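Triggering receptor expressed on myeloid cells 1 (Mus musculus, PDB 1U9K) amplifies inflammatory responses as a myeloid cell-surface receptor that multimerizes on ligand binding and signals through the transmembrane adapter TYROBP/DAP12. Local coordinates at residues 26-31 with 93-98; 56-61 with 67-72. All blocks are in the same frame, centred on the assembly; numbering follows the deposited sequence.

Both contacts lie in the single extracellular V-set immunoglobulin domain, a sandwich of two beta sheets. Contact 1 joins residues 26-31, which lead into strand 32-37, to the end of strand 89-96; both strands belong to the five-stranded sheet. Contact 2 pairs the neighbouring strands 58-62 and 65-70 at the margin of the four-stranded sheet. In sequence it falls between the two halves of contact 1. Their centres are about 13 Å apart, their closest atoms about 5 Å. Contact 1 packs the first and third of the loops equivalent to antibody CDRs, whereas contact 2 builds the edge of the other sheet, joined to strand 89-96 by the C21-C93 disulfide through strand 17-22.

Contact 1. Residues 26-31 with 93-98; sequences MKYANS and CVIYHP. With ZN (zinc ion), chain D.
The Y28 ring is sandwiched between aliphatic groups: I95 CG1 lies over the centre of one face, and CB of the adjacent K27 sits over the other. S31 OG lies at the ring edge, in plane. In this V-set immunoglobulin domain, residues 26-31 belong to the B-C connection, equivalent to CDR1 of an antibody variable domain, and 93-98 end strand F and enter the CDR3-equivalent loop. I95 CG1 is 3.6 Å from the centroid of the Y28 ring and 9° off its normal, a face-on CH-pi contact. I95 CD1 reaches back to the root of the ring, 3.5 Å from Y28 CG. With CG1 anti to its own carbonyl carbon (chi1 -54°), I95 turns its other branch, CG2, to S31 CB at 3.6 Å. One buried isoleucine thereby meets both residues that bound the type I turn Y28-S31. That turn is closed by S31 N to Y28 O at 3.3 Å, and K33 NZ bonds to the carbonyl oxygens of both Y28 and S31. No hydrogen bond crosses between the two segments, so their junction is held by apolar contact. V103 and L105 of strand 103-113 also pack against I95, and V103 against Y28, while further back on strand F, C93 packs on W35 and forms the sheet-joining disulfide to C21, as in immunoglobulin domains generally. Beyond I95 the chain carries two more flat groups. P98 CD lies 3.6 Å above the centre of the Y96 ring. The H97 imidazole has I95 CG2 over one face, offset toward the rim; its rotation is probably set by the engagement of both ring nitrogens, NE2 bonding to D101 O and ND1 binding a zinc ion at 2.3 Å.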
ATOM      1  N   MET A  26     -17.764   2.077  -4.812  1.00 22.53           N
ATOM      2  CA  MET A  26     -18.569   2.435  -5.972  1.00 23.08           C
ATOM      3  C   MET A  26     -17.698   2.715  -7.185  1.00 21.78           C
ATOM      4  O   MET A  26     -18.135   2.449  -8.295  1.00 23.07           O
ATOM      5  CB  MET A  26     -19.448   3.646  -5.659  1.00 24.07           C
ATOM      6  CG  MET A  26     -20.418   3.428  -4.511  1.00 29.78           C
ATOM      7  SD  MET A  26     -21.626   4.758  -4.359  1.00 40.34           S
ATOM      8  CE  MET A  26     -22.625   4.477  -5.818  1.00 35.52           C
ATOM      9  N   LYS A  27     -16.530   3.295  -6.980  1.00 21.49           N
ATOM     10  CA  LYS A  27     -15.628   3.662  -8.067  1.00 21.99           C
ATOM     11  C   LYS A  27     -14.594   2.601  -8.416  1.00 20.65           C
ATOM     12  O   LYS A  27     -14.256   2.388  -9.585  1.00 21.02           O
ATOM     13  CB  LYS A  27     -14.897   4.947  -7.704  1.00 22.56           C
ATOM     14  CG  LYS A  27     -15.810   6.182  -7.634  1.00 26.64           C
ATOM     15  CD  LYS A  27     -15.120   7.439  -8.152  1.00 30.40           C
ATOM     16  CE  LYS A  27     -14.334   8.138  -7.077  1.00 31.65           C
ATOM     17  NZ  LYS A  27     -14.885   9.532  -6.852  1.00 32.37           N
ATOM     18  N   TYR A  28     -14.079   1.927  -7.407  1.00 19.29           N
ATOM     19  CA  TYR A  28     -12.846   1.178  -7.553  1.00 18.51           C
ATOM     20  C   TYR A  28     -13.025  -0.284  -7.236  1.00 19.33           C
ATOM     21  O   TYR A  28     -12.042  -0.931  -7.034  1.00 19.73           O
ATOM     22  CB  TYR A  28     -11.728   1.780  -6.693  1.00 18.86           C
ATOM     23  CG  TYR A  28     -11.485   3.222  -7.001  1.00 17.48           C
ATOM     24  CD1 TYR A  28     -11.161   3.630  -8.296  1.00 19.62           C
ATOM     25  CD2 TYR A  28     -11.581   4.180  -6.018  1.00 20.27           C
ATOM     26  CE1 TYR A  28     -10.917   4.946  -8.578  1.00 20.23           C
ATOM     27  CE2 TYR A  28     -11.317   5.547  -6.301  1.00 21.23           C
ATOM     28  CZ  TYR A  28     -10.983   5.895  -7.571  1.00 22.25           C
ATOM     29  OH  TYR A  28     -10.756   7.203  -7.875  1.00 21.45           O
ATOM     30  N   ALA A  29     -14.259  -0.804  -7.238  1.00 19.67           N
ATOM     31  CA  ALA A  29     -14.481  -2.233  -6.938  1.00 20.28           C
ATOM     32  C   ALA A  29     -13.661  -3.117  -7.911  1.00 20.56           C
ATOM     33  O   ALA A  29     -12.951  -4.024  -7.470  1.00 20.64           O
ATOM     34  CB  ALA A  29     -15.919  -2.613  -6.998  1.00 21.50           C
ATOM     35  N   ASN A  30     -13.714  -2.771  -9.189  1.00 19.47           N
ATOM     36  CA  ASN A  30     -13.071  -3.556 -10.243  1.00 20.69           C
ATOM     37  C   ASN A  30     -11.750  -2.902 -10.728  1.00 20.49           C
ATOM     38  O   ASN A  30     -11.416  -2.903 -11.929  1.00 21.69           O
ATOM     39  CB  ASN A  30     -14.053  -3.784 -11.399  1.00 21.02           C
ATOM     40  CG  ASN A  30     -13.640  -4.965 -12.291  1.00 21.64           C
ATOM     41  OD1 ASN A  30     -12.784  -5.749 -11.884  1.00 19.90           O
ATOM     42  ND2 ASN A  30     -14.212  -5.076 -13.501  1.00 19.66           N
ATOM     43  N   SER A  31     -11.045  -2.279  -9.820  1.00 19.80           N
ATOM     44  CA  SER A  31      -9.755  -1.696 -10.130  1.00 19.20           C
ATOM     45  C   SER A  31      -8.683  -2.433  -9.352  1.00 19.56           C
ATOM     46  O   SER A  31      -8.901  -2.938  -8.223  1.00 19.71           O
ATOM     47  CB  SER A  31      -9.704  -0.190  -9.769  1.00 18.83           C
ATOM     48  OG  SER A  31     -10.650   0.537 -10.501  1.00 22.35           O
ATOM     49  N   CYS A  93      -0.698   3.838  -0.635  1.00 20.73           N
ATOM     50  CA  CYS A  93      -1.630   2.927  -1.312  1.00 22.01           C
ATOM     51  C   CYS A  93      -2.319   3.700  -2.442  1.00 21.11           C
ATOM     52  O   CYS A  93      -2.693   4.877  -2.275  1.00 20.11           O
ATOM     53  CB  CYS A  93      -2.808   2.535  -0.406  1.00 24.63           C
ATOM     54  SG  CYS A  93      -2.451   1.697   1.121  1.00 35.34           S
ATOM     55  N   VAL A  94      -2.514   3.028  -3.570  1.00 20.80           N
ATOM     56  CA  VAL A  94      -3.102   3.646  -4.731  1.00 19.96           C
ATOM     57  C   VAL A  94      -4.034   2.721  -5.477  1.00 20.01           C
ATOM     58  O   VAL A  94      -3.952   1.477  -5.385  1.00 19.42           O
ATOM     59  CB  VAL A  94      -2.049   4.090  -5.721  1.00 20.26           C
ATOM     60  CG1 VAL A  94      -1.101   5.124  -5.107  1.00 19.72           C
ATOM     61  CG2 VAL A  94      -1.312   2.864  -6.340  1.00 21.46           C
ATOM     62  N   ILE A  95      -4.956   3.344  -6.194  1.00 18.92           N
ATOM     63  CA  ILE A  95      -5.586   2.685  -7.354  1.00 19.16           C
ATOM     64  C   ILE A  95      -4.531   2.714  -8.455  1.00 19.32           C
ATOM     65  O   ILE A  95      -4.038   3.788  -8.829  1.00 18.50           O
ATOM     66  CB  ILE A  95      -6.848   3.368  -7.794  1.00 18.87           C
ATOM     67  CG1 ILE A  95      -7.848   3.521  -6.640  1.00 19.08           C
ATOM     68  CG2 ILE A  95      -7.475   2.601  -9.036  1.00 22.41           C
ATOM     69  CD1 ILE A  95      -8.243   2.208  -5.970  1.00 21.40           C
ATOM     70  N   TYR A  96      -4.219   1.525  -8.963  1.00 19.27           N
ATOM     71  CA  TYR A  96      -3.205   1.265  -9.933  1.00 19.67           C
ATOM     72  C   TYR A  96      -3.779   0.924 -11.301  1.00 20.22           C
ATOM     73  O   TYR A  96      -4.484  -0.091 -11.488  1.00 21.78           O
ATOM     74  CB  TYR A  96      -2.336   0.155  -9.426  1.00 20.74           C
ATOM     75  CG  TYR A  96      -1.051  -0.095 -10.202  1.00 20.97           C
ATOM     76  CD1 TYR A  96       0.031   0.776 -10.125  1.00 24.11           C
ATOM     77  CD2 TYR A  96      -0.919  -1.253 -10.964  1.00 24.54           C
ATOM     78  CE1 TYR A  96       1.202   0.528 -10.830  1.00 26.68           C
ATOM     79  CE2 TYR A  96       0.240  -1.518 -11.678  1.00 28.02           C
ATOM     80  CZ  TYR A  96       1.305  -0.634 -11.585  1.00 28.06           C
ATOM     81  OH  TYR A  96       2.429  -0.910 -12.297  1.00 36.50           O
ATOM     82  N   HIS A  97      -3.506   1.806 -12.253  1.00 20.23           N
ATOM     83  CA  HIS A  97      -4.046   1.688 -13.610  1.00 21.76           C
ATOM     84  C   HIS A  97      -3.141   2.364 -14.632  1.00 22.35           C
ATOM     85  O   HIS A  97      -3.550   3.315 -15.287  1.00 23.02           O
ATOM     86  CB  HIS A  97      -5.456   2.277 -13.678  1.00 21.50           C
ATOM     87  CG  HIS A  97      -5.578   3.680 -13.034  1.00 23.47           C
ATOM     88  ND1 HIS A  97      -6.792   4.295 -12.813  1.00 26.31           N
ATOM     89  CD2 HIS A  97      -4.633   4.539 -12.587  1.00 25.78           C
ATOM     90  CE1 HIS A  97      -6.588   5.474 -12.256  1.00 27.19           C
ATOM     91  NE2 HIS A  97      -5.289   5.646 -12.107  1.00 23.68           N
ATOM     92  N   PRO A  98      -1.922   1.867 -14.807  1.00 23.91           N
ATOM     93  CA  PRO A  98      -0.999   2.511 -15.734  1.00 24.36           C
ATOM     94  C   PRO A  98      -1.469   2.309 -17.194  1.00 24.50           C
ATOM     95  O   PRO A  98      -2.111   1.296 -17.482  1.00 23.70           O
ATOM     96  CB  PRO A  98       0.342   1.818 -15.474  1.00 25.38           C
ATOM     97  CG  PRO A  98      -0.007   0.500 -14.923  1.00 25.73           C
ATOM     98  CD  PRO A  98      -1.350   0.666 -14.178  1.00 24.57           C
TER
HETATM   99 ZN    ZN D 136      -8.801   3.223 -12.979  1.00 55.23          ZN

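Contact 2. Residues 56-61 with 67-72; sequences RPSEVH and LKHDPS
L67 pairs with V60 near the turn of an antiparallel beta hairpin at the edge of the four-stranded sheet of the V-set sandwich. L67 N donates to V60 O at 2.9 Å and receives V60 N on its own carbonyl. Their side chains lie side by side, V60 CG1 against L67 CB, and share V48 of the facing sheet; L67 also packs on L76 and V78. K68 forms a non-hydrogen-bonded pair with E59 on the other face of the sheet. The two side chains lie alongside, pointing the same way, but E59 OE1 and K68 NZ stay 4.6 Å apart; E59 OE2 accepts H61 NE2 at 3.2 Å, from 33° out of the carboxylate plane. H69 makes the next hydrogen-bonded pair, with S58: its N gives to S58 O at 2.8 Å, and S58 N reaches a lone pair of H69 O. With CG anti to the backbone N (chi1 174°), the H69 imidazole turns an edge to R56 O; the atom modelled there, CD2, is unusually close for a carbon, which leaves the ring flip doubtful. The ring also meets F23. Just past D70, the P71 and P57 rings cross at about a right angle, P71 CG 4.0 Å from P57 CD.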
ATOM      1  N   ARG A  56     -12.657  -9.443  -6.275  1.00 20.15           N
ATOM      2  CA  ARG A  56     -12.710 -10.544  -5.341  1.00 20.93           C
ATOM      3  C   ARG A  56     -11.808 -10.286  -4.137  1.00 19.15           C
ATOM      4  O   ARG A  56     -10.789  -9.728  -4.294  1.00 16.54           O
ATOM      5  CB  ARG A  56     -12.366 -11.855  -6.058  1.00 22.30           C
ATOM      6  CG  ARG A  56     -13.419 -12.225  -7.070  1.00 27.47           C
ATOM      7  CD  ARG A  56     -14.905 -12.274  -6.565  1.00 32.66           C
ATOM      8  NE  ARG A  56     -14.983 -12.938  -5.256  1.00 39.39           N
ATOM      9  CZ  ARG A  56     -16.080 -13.380  -4.666  1.00 42.24           C
ATOM     10  NH1 ARG A  56     -17.267 -13.248  -5.255  1.00 44.41           N
ATOM     11  NH2 ARG A  56     -15.973 -13.958  -3.466  1.00 44.03           N
ATOM     12  N   PRO A  57     -12.231 -10.653  -2.930  1.00 19.13           N
ATOM     13  CA  PRO A  57     -11.326 -10.576  -1.767  1.00 19.82           C
ATOM     14  C   PRO A  57     -10.062 -11.401  -2.023  1.00 18.98           C
ATOM     15  O   PRO A  57     -10.146 -12.457  -2.642  1.00 17.57           O
ATOM     16  CB  PRO A  57     -12.125 -11.240  -0.662  1.00 19.69           C
ATOM     17  CG  PRO A  57     -13.484 -11.229  -1.060  1.00 20.73           C
ATOM     18  CD  PRO A  57     -13.561 -11.149  -2.558  1.00 20.89           C
ATOM     19  N   SER A  58      -8.911 -10.889  -1.635  1.00 20.05           N
ATOM     20  CA  SER A  58      -7.651 -11.576  -1.910  1.00 20.64           C
ATOM     21  C   SER A  58      -6.626 -11.157  -0.896  1.00 21.18           C
ATOM     22  O   SER A  58      -6.787 -10.170  -0.216  1.00 18.59           O
ATOM     23  CB  SER A  58      -7.104 -11.193  -3.317  1.00 20.88           C
ATOM     24  OG  SER A  58      -6.886  -9.770  -3.441  1.00 22.76           O
ATOM     25  N   GLU A  59      -5.585 -11.961  -0.809  1.00 21.54           N
ATOM     26  CA  GLU A  59      -4.424 -11.607  -0.063  1.00 24.52           C
ATOM     27  C   GLU A  59      -3.205 -12.054  -0.828  1.00 24.35           C
ATOM     28  O   GLU A  59      -3.113 -13.208  -1.173  1.00 23.39           O
ATOM     29  CB  GLU A  59      -4.500 -12.184   1.351  1.00 26.09           C
ATOM     30  CG  GLU A  59      -3.428 -13.216   1.658  1.00 33.19           C
ATOM     31  CD  GLU A  59      -3.674 -13.940   2.968  1.00 41.87           C
ATOM     32  OE1 GLU A  59      -4.683 -13.632   3.635  1.00 45.60           O
ATOM     33  OE2 GLU A  59      -2.858 -14.812   3.326  1.00 46.82           O
ATOM     34  N   VAL A  60      -2.326 -11.127  -1.152  1.00 24.26           N
ATOM     35  CA  VAL A  60      -1.147 -11.434  -1.942  1.00 25.98           C
ATOM     36  C   VAL A  60       0.102 -11.146  -1.105  1.00 26.55           C
ATOM     37  O   VAL A  60       0.146 -10.121  -0.377  1.00 22.60           O
ATOM     38  CB  VAL A  60      -1.119 -10.599  -3.261  1.00 27.32           C
ATOM     39  CG1 VAL A  60      -1.517  -9.252  -3.048  1.00 29.05           C
ATOM     40  CG2 VAL A  60       0.308 -10.595  -3.896  1.00 29.44           C
ATOM     41  N   HIS A  61       1.063 -12.063  -1.189  1.00 27.13           N
ATOM     42  CA  HIS A  61       2.377 -11.915  -0.574  1.00 31.05           C
ATOM     43  C   HIS A  61       3.444 -11.620  -1.633  1.00 31.80           C
ATOM     44  O   HIS A  61       3.426 -12.195  -2.737  1.00 32.92           O
ATOM     45  CB  HIS A  61       2.737 -13.181   0.200  1.00 31.72           C
ATOM     46  CG  HIS A  61       1.798 -13.470   1.327  1.00 36.68           C
ATOM     47  ND1 HIS A  61       1.662 -12.637   2.417  1.00 43.34           N
ATOM     48  CD2 HIS A  61       0.916 -14.481   1.517  1.00 42.52           C
ATOM     49  CE1 HIS A  61       0.751 -13.133   3.243  1.00 44.42           C
ATOM     50  NE2 HIS A  61       0.279 -14.246   2.718  1.00 44.49           N
ATOM     51  N   LEU A  67      -0.629  -7.638   0.965  1.00 21.14           N
ATOM     52  CA  LEU A  67      -1.757  -6.787   0.690  1.00 20.24           C
ATOM     53  C   LEU A  67      -2.990  -7.572   0.870  1.00 19.44           C
ATOM     54  O   LEU A  67      -3.179  -8.631   0.233  1.00 21.38           O
ATOM     55  CB  LEU A  67      -1.657  -6.371  -0.746  1.00 23.22           C
ATOM     56  CG  LEU A  67      -2.205  -5.115  -1.307  1.00 27.94           C
ATOM     57  CD1 LEU A  67      -1.762  -3.950  -0.475  1.00 32.77           C
ATOM     58  CD2 LEU A  67      -1.650  -5.023  -2.770  1.00 26.26           C
ATOM     59  N   LYS A  68      -3.873  -7.104   1.722  1.00 18.38           N
ATOM     60  CA  LYS A  68      -5.151  -7.772   1.884  1.00 17.68           C
ATOM     61  C   LYS A  68      -6.150  -6.878   1.216  1.00 18.50           C
ATOM     62  O   LYS A  68      -6.233  -5.691   1.526  1.00 19.46           O
ATOM     63  CB  LYS A  68      -5.468  -7.970   3.337  1.00 18.20           C
ATOM     64  CG  LYS A  68      -4.779  -9.108   4.034  1.00 21.60           C
ATOM     65  CD  LYS A  68      -5.226  -9.063   5.515  1.00 26.71           C
ATOM     66  CE  LYS A  68      -4.969 -10.393   6.287  1.00 30.67           C
ATOM     67  NZ  LYS A  68      -3.521 -10.310   6.653  1.00 36.54           N
ATOM     68  N   HIS A  69      -6.844  -7.418   0.246  1.00 17.78           N
ATOM     69  CA  HIS A  69      -7.949  -6.751  -0.423  1.00 18.01           C
ATOM     70  C   HIS A  69      -9.247  -7.210   0.199  1.00 17.03           C
ATOM     71  O   HIS A  69      -9.704  -8.335  -0.036  1.00 15.06           O
ATOM     72  CB  HIS A  69      -7.899  -7.011  -1.929  1.00 19.00           C
ATOM     73  CG  HIS A  69      -9.118  -6.447  -2.701  1.00 22.97           C
ATOM     74  ND1 HIS A  69      -9.330  -5.096  -2.872  1.00 27.02           N
ATOM     75  CD2 HIS A  69     -10.145  -7.073  -3.321  1.00 26.79           C
ATOM     76  CE1 HIS A  69     -10.439  -4.914  -3.565  1.00 29.47           C
ATOM     77  NE2 HIS A  69     -10.952  -6.096  -3.850  1.00 26.91           N
ATOM     78  N   ASP A  70      -9.894  -6.309   0.945  1.00 15.50           N
ATOM     79  CA  ASP A  70     -11.065  -6.625   1.703  1.00 15.10           C
ATOM     80  C   ASP A  70     -12.239  -5.764   1.279  1.00 15.89           C
ATOM     81  O   ASP A  70     -12.673  -4.906   2.015  1.00 15.62           O
ATOM     82  CB  ASP A  70     -10.727  -6.435   3.181  1.00 16.29           C
ATOM     83  CG  ASP A  70     -11.702  -7.081   4.122  1.00 13.16           C
ATOM     84  OD1 ASP A  70     -12.883  -7.410   3.787  1.00 15.10           O
ATOM     85  OD2 ASP A  70     -11.352  -7.234   5.298  1.00 18.84           O
ATOM     86  N   PRO A  71     -12.830  -6.046   0.129  1.00 17.37           N
ATOM     87  CA  PRO A  71     -13.920  -5.197  -0.362  1.00 17.19           C
ATOM     88  C   PRO A  71     -15.143  -5.269   0.494  1.00 17.58           C
ATOM     89  O   PRO A  71     -15.932  -4.293   0.489  1.00 17.61           O
ATOM     90  CB  PRO A  71     -14.187  -5.730  -1.824  1.00 18.12           C
ATOM     91  CG  PRO A  71     -13.620  -7.173  -1.793  1.00 19.88           C
ATOM     92  CD  PRO A  71     -12.513  -7.155  -0.799  1.00 17.87           C
ATOM     93  N   SER A  72     -15.361  -6.379   1.223  1.00 16.65           N
ATOM     94  CA  SER A  72     -16.420  -6.429   2.198  1.00 17.18           C
ATOM     95  C   SER A  72     -16.371  -5.283   3.211  1.00 16.78           C
ATOM     96  O   SER A  72     -17.398  -4.891   3.687  1.00 15.58           O
ATOM     97  CB  SER A  72     -16.365  -7.729   3.006  1.00 18.08           C
ATOM     98  OG  SER A  72     -17.540  -7.783   3.799  1.00 26.97           O
TER